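PDB 3R07: putative lipoate-protein ligase A subunit 2 from Thermoplasma acidophilum DSM 1728, which is of uncharacterised function but, as a small alpha+beta protein of the lipoate-protein ligase C-terminal family, probably serves as the companion subunit of a two-part ligase. Local coordinates for residues 12-17 with 81-86; 31-36 with 53-58. All blocks are in the same frame, centred on the assembly; numbering follows the deposited sequence. Where two conformers were deposited one is given.

Interaction 1 (12-17 with 81-86)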
loop_
_atom_site.group_PDB
_atom_site.type_symbol
_atom_site.label_atom_id
_atom_site.label_comp_id
_atom_site.label_asym_id
_atom_site.label_seq_id
_atom_site.Cartn_x
_atom_site.Cartn_y
_atom_site.Cartn_z
ATOM N N TRP B 12 9.418 -12.661 -9.029
ATOM C CA TRP B 12 10.155 -13.279 -7.942
ATOM C C TRP B 12 9.505 -13.040 -6.585
ATOM O O TRP B 12 9.429 -11.898 -6.151
ATOM C CB TRP B 12 11.608 -12.803 -7.922
ATOM C CG TRP B 12 12.348 -13.335 -6.722
ATOM C CD1 TRP B 12 12.879 -12.605 -5.690
ATOM C CD2 TRP B 12 12.604 -14.718 -6.411
ATOM N NE1 TRP B 12 13.456 -13.442 -4.764
ATOM C CE2 TRP B 12 13.304 -14.745 -5.178
ATOM C CE3 TRP B 12 12.315 -15.939 -7.055
ATOM C CZ2 TRP B 12 13.730 -15.957 -4.574
ATOM C CZ3 TRP B 12 12.737 -17.137 -6.458
ATOM C CH2 TRP B 12 13.432 -17.135 -5.227
ATOM N N LYS B 13 9.032 -14.110 -5.932
ATOM C CA LYS B 13 8.538 -14.033 -4.552
ATOM C C LYS B 13 9.702 -13.813 -3.608
ATOM O O LYS B 13 10.655 -14.587 -3.599
ATOM C CB LYS B 13 7.771 -15.292 -4.137
ATOM C CG LYS B 13 6.232 -15.280 -4.375
ATOM C CD LYS B 13 5.483 -14.211 -3.539
ATOM C CE LYS B 13 5.472 -14.517 -2.028
ATOM N NZ LYS B 13 5.595 -13.280 -1.186
ATOM N N ALA B 14 9.649 -12.723 -2.855
ATOM C CA ALA B 14 10.569 -12.500 -1.750
ATOM C C ALA B 14 9.825 -12.899 -0.463
ATOM O O ALA B 14 8.704 -13.434 -0.544
ATOM C CB ALA B 14 11.015 -11.043 -1.713
ATOM N N LYS B 15 10.419 -12.645 0.709
ATOM C CA LYS B 15 9.747 -13.008 1.960
ATOM C C LYS B 15 8.501 -12.147 2.175
ATOM O O LYS B 15 7.428 -12.672 2.472
ATOM C CB LYS B 15 10.686 -12.992 3.178
ATOM C CG LYS B 15 10.410 -14.151 4.170
ATOM C CD LYS B 15 11.007 -13.897 5.572
ATOM C CE LYS B 15 10.670 -15.035 6.565
ATOM N NZ LYS B 15 10.551 -14.549 7.984
ATOM N N LYS B 16 8.620 -10.835 2.010
ATOM C CA LYS B 16 7.400 -10.062 1.773
ATOM C C LYS B 16 7.421 -9.296 0.433
ATOM O O LYS B 16 8.193 -8.350 0.247
ATOM C CB LYS B 16 7.020 -9.177 2.974
ATOM C CG LYS B 16 5.521 -8.747 2.981
ATOM C CD LYS B 16 4.536 -9.953 2.830
ATOM C CE LYS B 16 3.112 -9.511 2.430
ATOM N NZ LYS B 16 2.370 -8.829 3.553
ATOM N N GLY B 17 6.589 -9.732 -0.509
ATOM C CA GLY B 17 6.513 -9.048 -1.791
ATOM C C GLY B 17 6.853 -9.835 -3.043
ATOM O O GLY B 17 7.162 -11.027 -3.000
ATOM N N PRO B 81 18.752 -7.657 -0.352
ATOM C CA PRO B 81 19.459 -7.369 -1.612
ATOM C C PRO B 81 19.655 -8.586 -2.543
ATOM O O PRO B 81 19.785 -8.418 -3.751
ATOM C CB PRO B 81 20.814 -6.811 -1.144
ATOM C CG PRO B 81 21.006 -7.396 0.221
ATOM C CD PRO B 81 19.617 -7.435 0.819
ATOM N N GLU B 82 19.670 -9.794 -1.989
ATOM C CA GLU B 82 19.809 -10.981 -2.817
ATOM C C GLU B 82 18.469 -11.380 -3.457
ATOM O O GLU B 82 18.405 -12.338 -4.223
ATOM C CB GLU B 82 20.518 -12.145 -2.064
ATOM C CG GLU B 82 19.804 -12.736 -0.813
ATOM C CD GLU B 82 20.047 -11.959 0.510
ATOM O OE1 GLU B 82 20.826 -10.980 0.533
ATOM O OE2 GLU B 82 19.439 -12.338 1.535
ATOM N N ASP B 83 17.410 -10.625 -3.154
ATOM C CA ASP B 83 16.103 -10.789 -3.818
ATOM C C ASP B 83 16.043 -10.094 -5.187
ATOM O O ASP B 83 15.434 -10.605 -6.119
ATOM C CB ASP B 83 14.968 -10.271 -2.930
ATOM C CG ASP B 83 14.522 -11.283 -1.883
ATOM O OD1 ASP B 83 14.078 -12.394 -2.260
ATOM O OD2 ASP B 83 14.583 -10.946 -0.675
ATOM N N PHE B 84 16.659 -8.920 -5.294
ATOM C CA PHE B 84 16.812 -8.236 -6.579
ATOM C C PHE B 84 17.839 -8.931 -7.484
ATOM O O PHE B 84 17.905 -8.658 -8.687
ATOM C CB PHE B 84 17.198 -6.773 -6.371
ATOM C CG PHE B 84 16.085 -5.931 -5.836
ATOM C CD1 PHE B 84 15.129 -5.391 -6.692
ATOM C CD2 PHE B 84 15.987 -5.670 -4.477
ATOM C CE1 PHE B 84 14.090 -4.602 -6.203
ATOM C CE2 PHE B 84 14.951 -4.881 -3.980
ATOM C CZ PHE B 84 13.997 -4.349 -4.845
ATOM N N ILE B 85 18.642 -9.818 -6.891
ATOM C CA ILE B 85 19.558 -10.682 -7.628
ATOM C C ILE B 85 18.779 -11.820 -8.293
ATOM O O ILE B 85 18.885 -12.005 -9.500
ATOM C CB ILE B 85 20.720 -11.172 -6.711
ATOM C CG1 ILE B 85 21.833 -10.120 -6.717
ATOM C CG2 ILE B 85 21.262 -12.558 -7.128
ATOM C CD1 ILE B 85 22.327 -9.741 -5.340
ATOM N N GLN B 86 17.977 -12.554 -7.522
ATOM C CA GLN B 86 17.132 -13.598 -8.096
ATOM C C GLN B 86 16.164 -13.048 -9.156
ATOM O O GLN B 86 15.956 -13.677 -10.193
ATOM C CB GLN B 86 16.364 -14.381 -7.015
ATOM C CG GLN B 86 17.211 -15.315 -6.123
ATOM C CD GLN B 86 18.315 -16.054 -6.882
ATOM O OE1 GLN B 86 19.502 -15.847 -6.626
ATOM N NE2 GLN B 86 17.928 -16.905 -7.825
#
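Trp12 lies against the first turn of helix 83-88 and is held there in two ways, by Asp83 at its edge and Gln86 over one face. Its NE1 donates to Asp83 OD1 at 2.8 Å, fairly straight (157°) and nearly in the ring plane, using the oxygen's anti lone pair. The other oxygen, OD2, accepts from the backbone N of Glu80, so both ends of the carboxylate are tied down. Over one face of the indole, Gln86 CB makes a CH-pi contact, 3.7 Å from the centroid of the five-membered ring of Trp12. The ring reaches the helix because CG of Trp12 is anti to its backbone N (chi1 175°). Tryptophan suits the place by offering an N-H and a broad face together, aspartate by having two acceptors, glutamine by its aliphatic start. Buried Ala14 completes the close part, its small CB lying 3.4 Å from Asp83 OD1 and also touching Val79. On the looser side, beyond CG, the amide of exposed Gln86 turns away from the indole. Thus an outermost strand of this chain's antiparallel sheet is pinned to the start of the C-terminal helix, a sheet-and-helix layer packing of an alpha+beta fold.

Interaction 2 (31-36 with 53-58)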
loop_
_atom_site.group_PDB
_atom_site.type_symbol
_atom_site.label_atom_id
_atom_site.label_comp_id
_atom_site.label_asym_id
_atom_site.label_seq_id
_atom_site.Cartn_x
_atom_site.Cartn_y
_atom_site.Cartn_z
ATOM N N LYS B 31 19.964 -2.616 -22.266
ATOM C CA LYS B 31 19.505 -1.517 -23.094
ATOM C C LYS B 31 18.396 -0.787 -22.361
ATOM O O LYS B 31 18.328 0.442 -22.374
ATOM C CB LYS B 31 19.010 -2.048 -24.440
ATOM C CG LYS B 31 18.595 -0.988 -25.435
ATOM C CD LYS B 31 18.234 -1.597 -26.789
ATOM C CE LYS B 31 17.765 -0.486 -27.753
ATOM N NZ LYS B 31 17.690 -0.930 -29.194
ATOM N N ASP B 32 17.511 -1.567 -21.746
ATOM C CA ASP B 32 16.471 -1.030 -20.901
ATOM C C ASP B 32 16.116 -1.963 -19.750
ATOM O O ASP B 32 16.387 -3.175 -19.796
ATOM C CB ASP B 32 15.227 -0.697 -21.699
ATOM C CG ASP B 32 14.549 0.563 -21.193
ATOM O OD1 ASP B 32 14.961 1.084 -20.119
ATOM O OD2 ASP B 32 13.614 1.045 -21.881
ATOM N N ILE B 33 15.525 -1.375 -18.709
ATOM C CA ILE B 33 15.055 -2.134 -17.563
ATOM C C ILE B 33 13.868 -1.429 -16.906
ATOM O O ILE B 33 13.778 -0.194 -16.864
ATOM C CB ILE B 33 16.227 -2.508 -16.562
ATOM C CG1 ILE B 33 15.708 -3.300 -15.351
ATOM C CG2 ILE B 33 17.064 -1.280 -16.170
ATOM C CD1 ILE B 33 16.774 -3.886 -14.478
ATOM N N HIS B 34 12.930 -2.235 -16.435
ATOM C CA HIS B 34 11.783 -1.723 -15.739
ATOM C C HIS B 34 11.566 -2.645 -14.566
ATOM O O HIS B 34 11.446 -3.848 -14.741
ATOM C CB HIS B 34 10.578 -1.618 -16.683
ATOM C CG HIS B 34 9.255 -1.566 -15.978
ATOM N ND1 HIS B 34 8.862 -0.497 -15.190
ATOM C CD2 HIS B 34 8.228 -2.455 -15.946
ATOM C CE1 HIS B 34 7.658 -0.740 -14.697
ATOM N NE2 HIS B 34 7.250 -1.919 -15.145
ATOM N N ILE B 35 11.599 -2.086 -13.361
ATOM C CA ILE B 35 11.342 -2.849 -12.147
ATOM C C ILE B 35 10.004 -2.417 -11.531
ATOM O O ILE B 35 9.712 -1.226 -11.405
ATOM C CB ILE B 35 12.459 -2.682 -11.114
ATOM C CG1 ILE B 35 13.827 -2.918 -11.761
ATOM C CG2 ILE B 35 12.252 -3.634 -9.965
ATOM C CD1 ILE B 35 15.016 -2.521 -10.910
ATOM N N SER B 36 9.178 -3.391 -11.159
ATOM C CA SER B 36 7.881 -3.067 -10.617
ATOM C C SER B 36 7.480 -4.097 -9.587
ATOM O O SER B 36 8.241 -4.998 -9.282
ATOM C CB SER B 36 6.841 -2.946 -11.730
ATOM O OG SER B 36 6.630 -4.175 -12.388
ATOM N N MET B 53 20.980 2.950 -12.938
ATOM C CA MET B 53 22.290 2.381 -12.685
ATOM C C MET B 53 22.525 1.156 -13.541
ATOM O O MET B 53 23.562 1.044 -14.179
ATOM C CB MET B 53 22.451 2.056 -11.200
ATOM C CG MET B 53 22.639 3.316 -10.342
ATOM S SD MET B 53 22.607 2.983 -8.570
ATOM C CE MET B 53 23.179 4.594 -8.001
ATOM N N LEU B 54 21.545 0.259 -13.571
ATOM C CA LEU B 54 21.599 -0.934 -14.407
ATOM C C LEU B 54 21.628 -0.630 -15.922
ATOM O O LEU B 54 22.287 -1.342 -16.683
ATOM C CB LEU B 54 20.465 -1.889 -14.035
ATOM C CG LEU B 54 20.586 -2.513 -12.640
ATOM C CD1 LEU B 54 19.227 -2.820 -12.003
ATOM C CD2 LEU B 54 21.434 -3.754 -12.683
ATOM N N ARG B 55 20.938 0.429 -16.343
ATOM C CA ARG B 55 20.954 0.901 -17.730
ATOM C C ARG B 55 22.138 1.871 -18.058
ATOM O O ARG B 55 22.233 2.973 -17.488
ATOM C CB ARG B 55 19.609 1.574 -18.031
ATOM C CG ARG B 55 19.333 1.818 -19.518
ATOM C CD ARG B 55 17.979 2.500 -19.827
ATOM N NE ARG B 55 17.743 3.629 -18.944
ATOM C CZ ARG B 55 16.821 3.662 -17.986
ATOM N NH1 ARG B 55 16.005 2.637 -17.810
ATOM N NH2 ARG B 55 16.711 4.731 -17.207
ATOM N N GLY B 56 23.074 1.488 -18.932
ATOM C CA GLY B 56 23.283 0.140 -19.400
ATOM C C GLY B 56 24.660 -0.300 -18.952
ATOM O O GLY B 56 25.671 0.209 -19.420
ATOM N N SER B 57 24.679 -1.222 -18.007
ATOM C CA SER B 57 25.877 -1.903 -17.573
ATOM C C SER B 57 25.865 -3.250 -18.242
ATOM O O SER B 57 25.143 -3.461 -19.200
ATOM C CB SER B 57 25.834 -2.110 -16.059
ATOM O OG SER B 57 25.642 -0.886 -15.371
ATOM N N SER B 58 26.637 -4.181 -17.709
ATOM C CA SER B 58 26.729 -5.509 -18.274
ATOM C C SER B 58 26.127 -6.512 -17.332
ATOM O O SER B 58 26.453 -6.533 -16.153
ATOM C CB SER B 58 28.186 -5.872 -18.569
ATOM O OG SER B 58 28.580 -5.359 -19.834
#
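Asp32 and Arg55 form a salt bridge in which the two flat groups stand almost perpendicular, their planes 83° apart, while the side chains run side by side in the same direction. One bond joins them: Arg55 NH1 donates to Asp32 OD1 at 3.0 Å, markedly bent (134°), with the oxygen tilted from the guanidinium plane. OD1 also accepts from the backbone N of Ile33, at 2.9 Å and from above the carboxylate plane, so this single oxygen is gripped twice. The aspartate sits in a classic beta bulge, where Lys31 and Asp32 both face Asp24. Just past the end of helix 46-54, a chi1 of -166° sends Arg55 CG beside its carbonyl carbon, and the bend at chi3 turns the guanidinium to Asp32; the methylenes lie over the strand backbone, CD 3.3 Å from Lys31 O. The peptide bond that follows, to Gly56, is modelled as cis. Below this polar outer part the contact is apolar. Leu54, the last residue of the helix, brings CD1 to 3.6 Å from CD1 of Ile33, while CD1 of Ile35 lies 4.4 Å from the same Leu54 CD1. Branched aliphatic chains suit this buried layer, which Ile62 and Ile65 of helix 62-70 extend around Leu54. Arginine suits its place because its methylenes can pack along the strand backbone and still bring a charged end to Asp32. The stronger partner of that charge is Asp52, met through NH2, so one guanidinium is shared by carboxylates of helix and strand, and its charge probably offsets both while linking helix end to strand.

How the interactions relate
The two contacts lie on opposite sides of the chain's centre, about 17 Å apart between their centres. Along the chain, 12-17 comes first and 81-86 last, with both segments of interaction 2 in between. They share one antiparallel sheet, ordered 5-13, 18-26, 29-36: interaction 1 joins one outer strand to the start of helix 83-88, and interaction 2 joins the other outer strand to the end of helix 46-54. They also touch directly, Phe84 CE1 lying 4.3 Å from Ile35 CG2. Farther along the same final helix, Leu88 packs on Ile33. Helix 83-88 therefore reaches from one contact to the other, joining the two outermost strands of this chain's sheet.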